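Local coordinates for interleukin-15 receptor alpha chain (Mus musculus, PDB 2PSM), which probably binds the cytokine interleukin-15 with high affinity through its extracellular sushi domain and presents it to the signalling receptor chains, at residues 25-30 with 62-67. Numbering follows the deposited sequence.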
# COMPACT_ATOMS: atom_id res chain seq x y z
N LYS B 25 2.50 18.40 -13.07
CA LYS B 25 1.77 18.76 -14.27
C LYS B 25 0.71 19.80 -13.94
O LYS B 25 0.45 20.70 -14.74
CB LYS B 25 1.12 17.52 -14.87
N ASN B 26 0.11 19.69 -12.76
CA ASN B 26 -0.95 20.60 -12.36
C ASN B 26 -0.81 21.07 -10.91
O ASN B 26 -0.74 20.26 -9.99
CB ASN B 26 -2.30 19.90 -12.58
CG ASN B 26 -3.49 20.80 -12.30
OD1 ASN B 26 -3.56 21.93 -12.79
ND2 ASN B 26 -4.43 20.30 -11.51
N TYR B 27 -0.77 22.39 -10.72
CA TYR B 27 -0.62 22.99 -9.40
C TYR B 27 -1.96 23.40 -8.77
O TYR B 27 -2.00 23.92 -7.65
CB TYR B 27 0.28 24.23 -9.49
CG TYR B 27 1.75 23.92 -9.70
CD1 TYR B 27 2.62 23.80 -8.61
CD2 TYR B 27 2.28 23.73 -10.98
CE1 TYR B 27 3.97 23.50 -8.79
CE2 TYR B 27 3.63 23.43 -11.17
CZ TYR B 27 4.46 23.32 -10.07
OH TYR B 27 5.79 23.01 -10.25
N SER B 28 -3.06 23.16 -9.49
CA SER B 28 -4.39 23.52 -9.00
C SER B 28 -4.92 22.59 -7.91
O SER B 28 -4.49 21.44 -7.78
CB SER B 28 -5.38 23.56 -10.16
OG SER B 28 -5.09 24.64 -11.03
N VAL B 29 -5.86 23.11 -7.12
CA VAL B 29 -6.48 22.37 -6.03
C VAL B 29 -7.12 21.09 -6.56
O VAL B 29 -7.74 21.10 -7.62
CB VAL B 29 -7.55 23.23 -5.33
CG1 VAL B 29 -8.35 22.40 -4.32
CG2 VAL B 29 -6.88 24.40 -4.62
N ASN B 30 -6.97 20.01 -5.80
CA ASN B 30 -7.48 18.68 -6.13
C ASN B 30 -6.51 17.90 -7.02
O ASN B 30 -6.73 16.72 -7.30
CB ASN B 30 -8.85 18.75 -6.81
CG ASN B 30 -9.92 19.31 -5.91
OD1 ASN B 30 -10.00 18.97 -4.73
ND2 ASN B 30 -10.77 20.17 -6.46
N ALA B 62 -3.67 27.12 -0.54
CA ALA B 62 -3.50 25.71 -0.83
C ALA B 62 -2.09 25.26 -0.50
O ALA B 62 -1.16 26.07 -0.47
CB ALA B 62 -3.82 25.44 -2.30
N HIS B 63 -1.94 23.97 -0.23
CA HIS B 63 -0.64 23.39 0.09
C HIS B 63 -0.68 21.92 -0.30
O HIS B 63 -1.76 21.31 -0.41
CB HIS B 63 -0.35 23.51 1.58
CG HIS B 63 -1.27 22.70 2.44
ND1 HIS B 63 -1.11 21.34 2.62
CD2 HIS B 63 -2.37 23.04 3.15
CE1 HIS B 63 -2.08 20.88 3.39
NE2 HIS B 63 -2.86 21.89 3.73
N TRP B 64 0.50 21.36 -0.53
CA TRP B 64 0.63 19.96 -0.88
C TRP B 64 0.54 19.13 0.39
O TRP B 64 1.05 19.55 1.44
CB TRP B 64 1.98 19.70 -1.55
CG TRP B 64 2.10 20.25 -2.92
CD1 TRP B 64 2.87 21.31 -3.32
CD2 TRP B 64 1.44 19.77 -4.10
NE1 TRP B 64 2.74 21.50 -4.68
CE2 TRP B 64 1.87 20.57 -5.18
CE3 TRP B 64 0.54 18.72 -4.35
CZ2 TRP B 64 1.42 20.37 -6.49
CZ3 TRP B 64 0.09 18.52 -5.65
CH2 TRP B 64 0.53 19.34 -6.71
N THR B 65 -0.12 17.98 0.32
CA THR B 65 -0.20 17.11 1.49
C THR B 65 1.22 16.65 1.77
O THR B 65 2.07 16.67 0.88
CB THR B 65 -1.09 15.88 1.23
OG1 THR B 65 -0.74 15.31 -0.04
CG2 THR B 65 -2.55 16.28 1.22
N THR B 66 1.49 16.23 3.01
CA THR B 66 2.83 15.79 3.37
C THR B 66 3.13 14.38 2.86
O THR B 66 2.43 13.42 3.21
CB THR B 66 3.02 15.81 4.89
OG1 THR B 66 2.78 17.14 5.37
CG2 THR B 66 4.43 15.40 5.26
N PRO B 67 4.17 14.23 2.02
CA PRO B 67 4.53 12.92 1.47
C PRO B 67 5.16 11.99 2.51
O PRO B 67 5.83 12.44 3.44
CB PRO B 67 5.50 13.29 0.34
CG PRO B 67 6.20 14.50 0.88
CD PRO B 67 5.06 15.29 1.51
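The indole of Trp64 reaches from the last residue of strand 61-64 to residues 25-30, within a sushi (SCR) domain, the small disulfide-rich beta module in which a tryptophan is a family hallmark. Strand 61-64 lies at one margin of the four-stranded antiparallel sheet, and residues 25-30 lie in the loop that links strands 20-21 and 32-37 of the same sheet.

The aromatic contacts are made by the outer end of the six-membered ring. Trp64 CG stands anti to its carbonyl carbon (chi1 -72°), and the long flat side chain brings CH2 to 3.6 Å from the backbone O of Asn26. That oxygen approaches near the indole plane, at the ring edge, where C-H groups carry slight positive charge and tolerate a carbonyl; it also accepts a hydrogen bond from Ser31 OG, the next residue beyond the loop segment. Tyr27 meets the same edge, its CD1 lying 4.2 Å from Trp64 CZ2, an oblique apolar touch. The indole's one polar atom, NE1, donates to the carbonyl of Pro12, which helps hold the indole in its rotation, while the side chain also packs on Cys11 and Val24.

A smaller aliphatic contact lies at Ala62, whose methyl points toward the loop; a short side chain suits this place because it also rests on Cys11 and Cys53, partners in a disulfide. No hydrogen bond joins the two segments; van der Waals contact holds them together here. Beta-branched Val29 offers one methyl to it: CG2, set beside the backbone N, comes within 4.0 Å of Ala62 CB.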